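Local coordinates for protein serine--tRNA ligase, cytoplasmic (PDB 3QO8) that attaches serine to tRNA(Ser) in two steps, first activating serine with ATP to Ser-AMP and then transferring it to the acceptor end of the tRNA, at residues A[163-168]-A[179-184]; A[157-162]-A[444-449]; A[47-52]-A[89-94]. One frame throughout, in Å; residues are numbered along the deposited sequence.

Interaction 1 (A[163-168]-A[179-184]); sequences GYDPER and FLRNYG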
loop_
_atom_site.group_PDB
_atom_site.type_symbol
_atom_site.label_atom_id
_atom_site.label_comp_id
_atom_site.label_asym_id
_atom_site.label_seq_id
_atom_site.Cartn_x
_atom_site.Cartn_y
_atom_site.Cartn_z
ATOM N N GLY A 163 8.048 12.497 -16.122
ATOM C CA GLY A 163 7.375 11.248 -15.801
ATOM C C GLY A 163 7.367 10.893 -14.327
ATOM O O GLY A 163 6.835 9.860 -13.926
ATOM N N TYR A 164 8.005 11.718 -13.507
ATOM C CA TYR A 164 7.918 11.521 -12.062
ATOM C C TYR A 164 8.304 12.796 -11.357
ATOM O O TYR A 164 8.799 13.726 -11.992
ATOM C CB TYR A 164 8.752 10.317 -11.585
ATOM C CG TYR A 164 10.193 10.581 -11.196
ATOM C CD1 TYR A 164 10.700 10.071 -10.008
ATOM C CD2 TYR A 164 11.060 11.298 -12.027
ATOM C CE1 TYR A 164 12.020 10.279 -9.631
ATOM C CE2 TYR A 164 12.401 11.509 -11.655
ATOM C CZ TYR A 164 12.866 10.996 -10.451
ATOM O OH TYR A 164 14.177 11.188 -10.044
ATOM N N ASP A 165 8.043 12.845 -10.055
ATOM C CA ASP A 165 8.319 14.028 -9.267
ATOM C C ASP A 165 8.979 13.643 -7.948
ATOM O O ASP A 165 8.296 13.360 -6.958
ATOM C CB ASP A 165 7.019 14.784 -8.985
ATOM C CG ASP A 165 7.260 16.239 -8.647
ATOM O OD1 ASP A 165 8.266 16.540 -7.951
ATOM O OD2 ASP A 165 6.449 17.079 -9.090
ATOM N N PRO A 166 10.314 13.617 -7.927
ATOM C CA PRO A 166 11.003 13.279 -6.681
ATOM C C PRO A 166 11.002 14.437 -5.689
ATOM O O PRO A 166 11.072 14.213 -4.483
ATOM C CB PRO A 166 12.442 12.987 -7.137
ATOM C CG PRO A 166 12.609 13.830 -8.387
ATOM C CD PRO A 166 11.243 13.789 -9.063
ATOM N N GLU A 167 10.938 15.667 -6.182
ATOM C CA GLU A 167 11.016 16.801 -5.267
ATOM C C GLU A 167 9.764 16.888 -4.384
ATOM O O GLU A 167 9.857 17.002 -3.163
ATOM C CB GLU A 167 11.261 18.113 -6.022
ATOM C CG GLU A 167 11.232 19.339 -5.121
ATOM C CD GLU A 167 11.936 20.552 -5.727
ATOM O OE1 GLU A 167 12.796 20.371 -6.623
ATOM O OE2 GLU A 167 11.623 21.687 -5.297
ATOM N N ARG A 168 8.589 16.829 -5.000
ATOM C CA ARG A 168 7.351 16.883 -4.234
ATOM C C ARG A 168 7.168 15.565 -3.472
ATOM O O ARG A 168 6.629 15.544 -2.368
ATOM C CB ARG A 168 6.164 17.188 -5.155
ATOM C CG ARG A 168 6.310 18.534 -5.874
ATOM C CD ARG A 168 5.076 18.867 -6.700
ATOM N NE ARG A 168 5.083 20.242 -7.198
ATOM C CZ ARG A 168 5.501 20.597 -8.410
ATOM N NH1 ARG A 168 5.965 19.684 -9.250
ATOM N NH2 ARG A 168 5.452 21.866 -8.787
ATOM N N PHE A 179 6.102 10.734 -6.728
ATOM C CA PHE A 179 4.867 10.574 -7.492
ATOM C C PHE A 179 5.289 10.113 -8.877
ATOM O O PHE A 179 6.334 10.540 -9.361
ATOM C CB PHE A 179 4.176 11.917 -7.684
ATOM C CG PHE A 179 3.566 12.495 -6.437
ATOM C CD1 PHE A 179 2.180 12.550 -6.293
ATOM C CD2 PHE A 179 4.368 13.025 -5.430
ATOM C CE1 PHE A 179 1.602 13.100 -5.156
ATOM C CE2 PHE A 179 3.800 13.576 -4.289
ATOM C CZ PHE A 179 2.409 13.615 -4.148
ATOM N N LEU A 180 4.483 9.276 -9.532
ATOM C CA LEU A 180 4.656 9.061 -10.969
ATOM C C LEU A 180 3.710 10.004 -11.694
ATOM O O LEU A 180 2.633 10.301 -11.178
ATOM C CB LEU A 180 4.351 7.608 -11.348
ATOM C CG LEU A 180 5.291 6.577 -10.722
ATOM C CD1 LEU A 180 4.818 5.180 -11.097
ATOM C CD2 LEU A 180 6.744 6.799 -11.184
ATOM N N ARG A 181 4.100 10.488 -12.876
ATOM C CA ARG A 181 3.290 11.472 -13.610
ATOM C C ARG A 181 3.167 11.096 -15.076
ATOM O O ARG A 181 4.126 10.586 -15.664
ATOM C CB ARG A 181 3.967 12.853 -13.594
ATOM C CG ARG A 181 3.935 13.614 -12.307
ATOM C CD ARG A 181 4.769 14.900 -12.445
ATOM N NE ARG A 181 4.411 15.651 -13.651
ATOM C CZ ARG A 181 3.508 16.629 -13.704
ATOM N NH1 ARG A 181 2.843 17.011 -12.612
ATOM N NH2 ARG A 181 3.275 17.233 -14.859
ATOM N N ASN A 182 2.010 11.377 -15.677
ATOM C CA ASN A 182 1.871 11.218 -17.120
ATOM C C ASN A 182 2.328 9.833 -17.562
ATOM O O ASN A 182 1.832 8.816 -17.075
ATOM C CB ASN A 182 2.716 12.272 -17.852
ATOM C CG ASN A 182 2.218 13.684 -17.627
ATOM O OD1 ASN A 182 1.035 13.953 -17.790
ATOM N ND2 ASN A 182 3.128 14.603 -17.259
ATOM N N TYR A 183 3.285 9.792 -18.482
ATOM C CA TYR A 183 3.725 8.510 -19.022
ATOM C C TYR A 183 4.468 7.642 -18.009
ATOM O O TYR A 183 4.647 6.443 -18.232
ATOM C CB TYR A 183 4.538 8.690 -20.312
ATOM C CG TYR A 183 3.676 9.089 -21.483
ATOM C CD1 TYR A 183 3.705 10.385 -21.987
ATOM C CD2 TYR A 183 2.806 8.178 -22.067
ATOM C CE1 TYR A 183 2.898 10.754 -23.056
ATOM C CE2 TYR A 183 1.991 8.538 -23.125
ATOM C CZ TYR A 183 2.047 9.823 -23.617
ATOM O OH TYR A 183 1.246 10.177 -24.673
ATOM N N GLY A 184 4.916 8.249 -16.915
ATOM C CA GLY A 184 5.451 7.485 -15.807
ATOM C C GLY A 184 4.389 6.541 -15.274
ATOM O O GLY A 184 4.667 5.370 -15.023
#
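Phe179 meets Asp165 and Arg168 at the start of a short antiparallel pairing. Its carbonyl O accepts from Asp165 N at 3.0 Å, while the return bond from Phe179 N to Asp165 O is weak. The ring edge approaches the backbone O of Arg168, with CE2 at 3.9 Å from that oxygen. Asp165 itself is the N-cap of the helix that follows: OD1 takes Arg168 N from above the carboxylate plane, and OD2 uses its syn lone pair for Arg168 NH1, at 2.7 Å, within the guanidinium plane. Leu180 forms the non-hydrogen-bonded pair with Tyr164 and sets its CD2 4.1 Å from Tyr164 CB. Next, Arg181 N donates to Gly163 O at 3.0 Å. Arg181 CD touches Asp165 CB, and beyond a bend at chi3 (50°) NH2 forms a salt bridge with Asp162. Gly184 then brings its CA to 3.3 Å from Gly163 O, a CA-H...O contact. In this short antiparallel pair, strand 164-165 runs into helix 166-173, which separates the two strands in sequence, and strand 179-181 leads on to helix 183-200; residues 180-181 extend the ladder to a strand of the second subunit, carrying the sheet across the dimer interface.

Interaction 2 (A[157-162]-A[444-449]); sequences VLLRLD and YIKELP
Arg160 and the chain at 444-448 are joined first by backbone hydrogen bonds. Arg160 O, near the end of its helix, accepts two donors: Ile445 N at 2.7 Å, tilted from the carbonyl plane, and Lys446 N at 3.0 Å, in that plane on a lone pair. The side chain of the same arginine returns a bond to the other segment. With its chain bent at chi3 (63°), NE points at Lys446 O, 2.8 Å away, in a nearly straight bond (169°) that lies in both the guanidinium and the carbonyl planes. The guanidinium is thereby fixed at its edge.

Aromatic packing holds the same group from one face. Tyr444 CD2 sits 3.4 Å above the guanidinium plane, over its centre, and the two planes are 27° apart; Arg160 CD lies over the tyrosine ring in a CH-pi contact. Val157 CG1 approaches the edge of this ring, and Leu161 CD2 packs obliquely against Tyr444 CD1 at 3.7 Å. Leu448 CD2 touches Arg160 CG and Leu159 CD2.

Charge pairing is looser. Glu447 OE1 lies over the other face of the guanidinium, 3.9 Å from Arg160 NH2, a long salt bridge without a directed N-H. Lys446 NZ reaches Asp162 OD1 at 3.2 Å from above the carboxylate plane, whereas Asp162 OD2 pairs with Arg181.

The helix ends in a Schellman motif, with Asp162 at positive phi. Here the C-terminal segment following strand 441-443 runs past the end of helix 154-160; Val157 and Leu158 of the helix, and Leu161 just after it, also pack on Leu416 of helix 408-419.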
loop_
_atom_site.group_PDB
_atom_site.type_symbol
_atom_site.label_atom_id
_atom_site.label_comp_id
_atom_site.label_asym_id
_atom_site.label_seq_id
_atom_site.Cartn_x
_atom_site.Cartn_y
_atom_site.Cartn_z
ATOM N N VAL A 157 16.472 10.764 -17.655
ATOM C CA VAL A 157 15.466 10.499 -18.675
ATOM C C VAL A 157 14.066 10.741 -18.110
ATOM O O VAL A 157 13.273 11.475 -18.691
ATOM C CB VAL A 157 15.567 9.064 -19.192
ATOM C CG1 VAL A 157 14.430 8.764 -20.187
ATOM C CG2 VAL A 157 16.952 8.836 -19.843
ATOM N N LEU A 158 13.765 10.134 -16.966
ATOM C CA LEU A 158 12.419 10.238 -16.409
ATOM C C LEU A 158 12.076 11.685 -16.093
ATOM O O LEU A 158 10.949 12.105 -16.287
ATOM C CB LEU A 158 12.269 9.368 -15.161
ATOM C CG LEU A 158 10.851 9.087 -14.650
ATOM C CD1 LEU A 158 9.915 8.576 -15.766
ATOM C CD2 LEU A 158 10.930 8.085 -13.506
ATOM N N LEU A 159 13.050 12.452 -15.618
ATOM C CA LEU A 159 12.811 13.868 -15.375
ATOM C C LEU A 159 12.541 14.624 -16.685
ATOM O O LEU A 159 11.625 15.429 -16.765
ATOM C CB LEU A 159 14.003 14.496 -14.644
ATOM C CG LEU A 159 13.722 15.842 -13.986
ATOM C CD1 LEU A 159 12.682 15.658 -12.896
ATOM C CD2 LEU A 159 14.996 16.437 -13.415
ATOM N N ARG A 160 13.337 14.374 -17.719
ATOM C CA ARG A 160 13.149 15.102 -18.973
ATOM C C ARG A 160 11.790 14.774 -19.596
ATOM O O ARG A 160 11.216 15.597 -20.311
ATOM C CB ARG A 160 14.294 14.810 -19.963
ATOM C CG ARG A 160 15.630 15.436 -19.568
ATOM C CD ARG A 160 16.483 15.708 -20.806
ATOM N NE ARG A 160 15.844 16.677 -21.694
ATOM C CZ ARG A 160 16.277 16.978 -22.918
ATOM N NH1 ARG A 160 17.357 16.389 -23.407
ATOM N NH2 ARG A 160 15.629 17.874 -23.652
ATOM N N LEU A 161 11.274 13.580 -19.306
ATOM C CA LEU A 161 9.965 13.164 -19.803
ATOM C C LEU A 161 8.821 13.727 -18.957
ATOM O O LEU A 161 7.649 13.559 -19.293
ATOM C CB LEU A 161 9.864 11.632 -19.838
ATOM C CG LEU A 161 10.755 10.916 -20.860
ATOM C CD1 LEU A 161 10.719 9.399 -20.668
ATOM C CD2 LEU A 161 10.339 11.295 -22.278
ATOM N N ASP A 162 9.169 14.394 -17.863
ATOM C CA ASP A 162 8.180 14.814 -16.876
ATOM C C ASP A 162 7.362 13.592 -16.435
ATOM O O ASP A 162 6.135 13.642 -16.390
ATOM C CB ASP A 162 7.252 15.883 -17.457
ATOM C CG ASP A 162 6.414 16.574 -16.392
ATOM O OD1 ASP A 162 6.858 16.639 -15.219
ATOM O OD2 ASP A 162 5.310 17.057 -16.737
ATOM N N TYR A 444 10.981 14.355 -25.020
ATOM C CA TYR A 444 11.445 15.059 -23.837
ATOM C C TYR A 444 10.658 16.352 -23.754
ATOM O O TYR A 444 10.404 16.996 -24.770
ATOM C CB TYR A 444 12.937 15.360 -23.940
ATOM C CG TYR A 444 13.824 14.146 -23.743
ATOM C CD1 TYR A 444 13.444 13.115 -22.888
ATOM C CD2 TYR A 444 15.028 14.025 -24.424
ATOM C CE1 TYR A 444 14.250 12.008 -22.710
ATOM C CE2 TYR A 444 15.840 12.916 -24.254
ATOM C CZ TYR A 444 15.442 11.914 -23.389
ATOM O OH TYR A 444 16.241 10.813 -23.214
ATOM N N ILE A 445 10.273 16.721 -22.543
ATOM C CA ILE A 445 9.396 17.861 -22.318
ATOM C C ILE A 445 10.147 18.946 -21.566
ATOM O O ILE A 445 9.828 20.125 -21.679
ATOM C CB ILE A 445 8.166 17.444 -21.465
ATOM C CG1 ILE A 445 7.216 16.567 -22.273
ATOM C CG2 ILE A 445 7.430 18.657 -20.939
ATOM C CD1 ILE A 445 5.983 16.171 -21.504
ATOM N N LYS A 446 11.137 18.532 -20.786
ATOM C CA LYS A 446 11.885 19.442 -19.926
ATOM C C LYS A 446 13.370 19.264 -20.194
ATOM O O LYS A 446 13.788 18.207 -20.657
ATOM C CB LYS A 446 11.601 19.128 -18.451
ATOM C CG LYS A 446 10.112 19.080 -18.103
ATOM C CD LYS A 446 9.851 19.070 -16.599
ATOM C CE LYS A 446 10.339 17.781 -15.961
ATOM N NZ LYS A 446 9.866 17.598 -14.556
ATOM N N GLU A 447 14.160 20.295 -19.907
ATOM C CA GLU A 447 15.614 20.188 -19.978
ATOM C C GLU A 447 16.149 19.901 -18.584
ATOM O O GLU A 447 15.511 20.255 -17.596
ATOM C CB GLU A 447 16.223 21.501 -20.484
ATOM C CG GLU A 447 15.754 21.934 -21.863
ATOM C CD GLU A 447 16.727 21.547 -22.965
ATOM O OE1 GLU A 447 17.811 21.003 -22.650
ATOM O OE2 GLU A 447 16.404 21.788 -24.149
ATOM N N LEU A 448 17.315 19.269 -18.489
ATOM C CA LEU A 448 17.959 19.118 -17.190
ATOM C C LEU A 448 18.626 20.440 -16.833
ATOM O O LEU A 448 19.145 21.130 -17.711
ATOM C CB LEU A 448 19.009 18.007 -17.206
ATOM C CG LEU A 448 18.578 16.566 -17.470
ATOM C CD1 LEU A 448 19.792 15.660 -17.429
ATOM C CD2 LEU A 448 17.542 16.130 -16.456
ATOM N N PRO A 449 18.618 20.802 -15.544
ATOM C CA PRO A 449 19.283 22.044 -15.141
ATOM C C PRO A 449 20.762 22.051 -15.537
ATOM O O PRO A 449 21.267 23.083 -15.977
ATOM C CB PRO A 449 19.128 22.053 -13.614
ATOM C CG PRO A 449 18.823 20.639 -13.241
ATOM C CD PRO A 449 18.050 20.076 -14.396
#

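Interaction 3 (A[47-52]-A[89-94]); sequences FDLDEH and EIIEKE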
loop_
_atom_site.group_PDB
_atom_site.type_symbol
_atom_site.label_atom_id
_atom_site.label_comp_id
_atom_site.label_asym_id
_atom_site.label_seq_id
_atom_site.Cartn_x
_atom_site.Cartn_y
_atom_site.Cartn_z
ATOM N N PHE A 47 10.315 -39.619 27.591
ATOM C CA PHE A 47 10.335 -40.940 28.211
ATOM C C PHE A 47 9.938 -40.850 29.678
ATOM O O PHE A 47 9.141 -41.653 30.161
ATOM C CB PHE A 47 11.715 -41.600 28.093
ATOM C CG PHE A 47 12.032 -42.096 26.718
ATOM C CD1 PHE A 47 11.128 -41.935 25.680
ATOM C CD2 PHE A 47 13.235 -42.736 26.461
ATOM C CE1 PHE A 47 11.424 -42.394 24.406
ATOM C CE2 PHE A 47 13.535 -43.201 25.193
ATOM C CZ PHE A 47 12.632 -43.029 24.164
ATOM N N ASP A 48 10.503 -39.874 30.384
ATOM C CA ASP A 48 10.219 -39.694 31.804
ATOM C C ASP A 48 8.733 -39.378 32.026
ATOM O O ASP A 48 8.099 -39.911 32.935
ATOM C CB ASP A 48 11.114 -38.601 32.397
ATOM C CG ASP A 48 11.241 -38.706 33.910
ATOM O OD1 ASP A 48 10.714 -39.681 34.491
ATOM O OD2 ASP A 48 11.880 -37.822 34.518
ATOM N N LEU A 49 8.182 -38.523 31.179
ATOM C CA LEU A 49 6.755 -38.225 31.213
ATOM C C LEU A 49 5.956 -39.512 31.003
ATOM O O LEU A 49 5.016 -39.800 31.744
ATOM C CB LEU A 49 6.410 -37.196 30.135
ATOM C CG LEU A 49 4.981 -36.660 30.081
ATOM C CD1 LEU A 49 4.580 -36.067 31.418
ATOM C CD2 LEU A 49 4.848 -35.625 28.966
ATOM N N ASP A 50 6.343 -40.287 29.992
ATOM C CA ASP A 50 5.708 -41.572 29.711
ATOM C C ASP A 50 5.733 -42.505 30.923
ATOM O O ASP A 50 4.722 -43.126 31.269
ATOM C CB ASP A 50 6.390 -42.251 28.520
ATOM C CG ASP A 50 5.516 -42.275 27.283
ATOM O OD1 ASP A 50 5.428 -41.235 26.593
ATOM O OD2 ASP A 50 4.919 -43.337 27.003
ATOM N N GLU A 51 6.897 -42.608 31.557
ATOM C CA GLU A 51 7.052 -43.460 32.727
ATOM C C GLU A 51 6.181 -42.992 33.885
ATOM O O GLU A 51 5.591 -43.808 34.606
ATOM C CB GLU A 51 8.514 -43.501 33.166
ATOM C CG GLU A 51 9.460 -43.972 32.084
ATOM C CD GLU A 51 10.897 -44.054 32.569
ATOM O OE1 GLU A 51 11.818 -44.018 31.720
ATOM O OE2 GLU A 51 11.101 -44.157 33.797
ATOM N N HIS A 52 6.115 -41.679 34.078
ATOM C CA HIS A 52 5.295 -41.126 35.157
ATOM C C HIS A 52 3.823 -41.434 34.911
ATOM O O HIS A 52 3.087 -41.737 35.845
ATOM C CB HIS A 52 5.535 -39.620 35.322
ATOM C CG HIS A 52 6.710 -39.288 36.196
ATOM N ND1 HIS A 52 8.011 -39.560 35.831
ATOM C CD2 HIS A 52 6.775 -38.718 37.424
ATOM C CE1 HIS A 52 8.828 -39.167 36.795
ATOM N NE2 HIS A 52 8.102 -38.650 37.770
ATOM N N GLU A 89 6.472 -30.844 36.915
ATOM C CA GLU A 89 7.772 -30.279 36.600
ATOM C C GLU A 89 8.261 -30.743 35.228
ATOM O O GLU A 89 8.712 -29.937 34.414
ATOM C CB GLU A 89 8.784 -30.640 37.685
ATOM C CG GLU A 89 10.077 -29.858 37.587
ATOM C CD GLU A 89 9.830 -28.366 37.495
ATOM O OE1 GLU A 89 8.827 -27.892 38.074
ATOM O OE2 GLU A 89 10.629 -27.669 36.833
ATOM N N ILE A 90 8.173 -32.045 34.980
ATOM C CA ILE A 90 8.582 -32.618 33.701
ATOM C C ILE A 90 7.808 -31.982 32.549
ATOM O O ILE A 90 8.386 -31.648 31.518
ATOM C CB ILE A 90 8.379 -34.145 33.686
ATOM C CG1 ILE A 90 9.291 -34.810 34.717
ATOM C CG2 ILE A 90 8.645 -34.718 32.305
ATOM C CD1 ILE A 90 8.981 -36.271 34.950
ATOM N N ILE A 91 6.502 -31.800 32.734
ATOM C CA ILE A 91 5.659 -31.195 31.705
ATOM C C ILE A 91 6.160 -29.799 31.342
ATOM O O ILE A 91 6.180 -29.409 30.168
ATOM C CB ILE A 91 4.184 -31.137 32.150
ATOM C CG1 ILE A 91 3.558 -32.525 32.043
ATOM C CG2 ILE A 91 3.402 -30.139 31.307
ATOM C CD1 ILE A 91 2.219 -32.638 32.717
ATOM N N GLU A 92 6.586 -29.063 32.360
ATOM C CA GLU A 92 7.084 -27.710 32.176
ATOM C C GLU A 92 8.432 -27.703 31.453
ATOM O O GLU A 92 8.655 -26.902 30.545
ATOM C CB GLU A 92 7.206 -27.027 33.534
ATOM C CG GLU A 92 7.508 -25.548 33.472
ATOM C CD GLU A 92 7.390 -24.891 34.832
ATOM O OE1 GLU A 92 7.007 -25.590 35.795
ATOM O OE2 GLU A 92 7.680 -23.680 34.940
ATOM N N LYS A 93 9.330 -28.598 31.860
ATOM C CA LYS A 93 10.633 -28.713 31.214
ATOM C C LYS A 93 10.502 -29.157 29.760
ATOM O O LYS A 93 11.200 -28.655 28.882
ATOM C CB LYS A 93 11.521 -29.701 31.962
ATOM C CG LYS A 93 11.916 -29.260 33.355
ATOM C CD LYS A 93 12.743 -30.338 34.036
ATOM C CE LYS A 93 13.072 -29.960 35.470
ATOM N NZ LYS A 93 13.759 -31.070 36.185
ATOM N N GLU A 94 9.618 -30.115 29.511
ATOM C CA GLU A 94 9.448 -30.631 28.166
ATOM C C GLU A 94 9.033 -29.504 27.227
ATOM O O GLU A 94 9.610 -29.334 26.155
ATOM C CB GLU A 94 8.433 -31.779 28.143
ATOM C CG GLU A 94 8.324 -32.489 26.794
ATOM C CD GLU A 94 7.147 -31.996 25.972
ATOM O OE1 GLU A 94 6.049 -31.858 26.551
ATOM O OE2 GLU A 94 7.314 -31.742 24.754
#
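Ile90 projects from helix 89-94 toward helix 47-52 and touches Asp48 and His52, one turn apart there. Its CD1 meets both of them. This methyl lies over one face of the imidazole, offset toward the rim, 3.6 Å from the ring centroid and 19° off the normal, a CH-pi contact. The same carbon comes to 3.3 Å from Asp48 OD2, so that it touches both a carboxylate oxygen and an aromatic face. With CG1 anti to the carbonyl carbon and CD1 extended beyond it (chi2 169°), the methyl reaches this pair, while the other branch, CG2, packs on Leu49 CB at 4.0 Å. Leu49 in turn extends CD1 to Ile91 CG1, 3.7 Å away, adding a second apolar meeting on the exposed flank of the helix pair.

Behind these contacts, hydrogen bonds set the rotation of the imidazole. His52 ND1 donates to Asp48 O at 2.9 Å from above the carbonyl plane; His52 N reaches the same oxygen from the opposite face, as the ordinary helical bond. At the far side of the ring, His52 NE2 bonds with Glu86, a residue one turn before Ile90 on the partner helix. The histidine therefore bridges the two helices through polar as well as apolar contacts, and both ring nitrogens have partners.

The short segments run antiparallel, with an angle of 154° between their directions and 9.8 Å between their axes. They belong to helices 30-65 and 74-107, the two long helices of the antiparallel coiled-coil arm in the N-terminal extension, which is involved in tRNA binding.

Interactions 1 and 2 are neighbours, their centres about 11 Å apart, and interaction 1 is nested inside the loop that interaction 2 closes. Helix 154-160 is followed, after a short turn, by strand 164-165, and Asp162 joins the two contacts through a salt bridge of its OD2 to Arg181 NH2 at 2.8 Å; Tyr164 CD2 also packs on Leu158 CG at 3.4 Å. Neither contact touches a bound seryl-sulfamoyl adenosine: the side chain of Leu180 is about 11 Å from one, and that of Tyr444 about 13 Å from one. Interaction 3 is remote, in the tRNA-binding extension on the opposite side of the chain's centre, its centre about 64 and 72 Å from those of interactions 1 and 2.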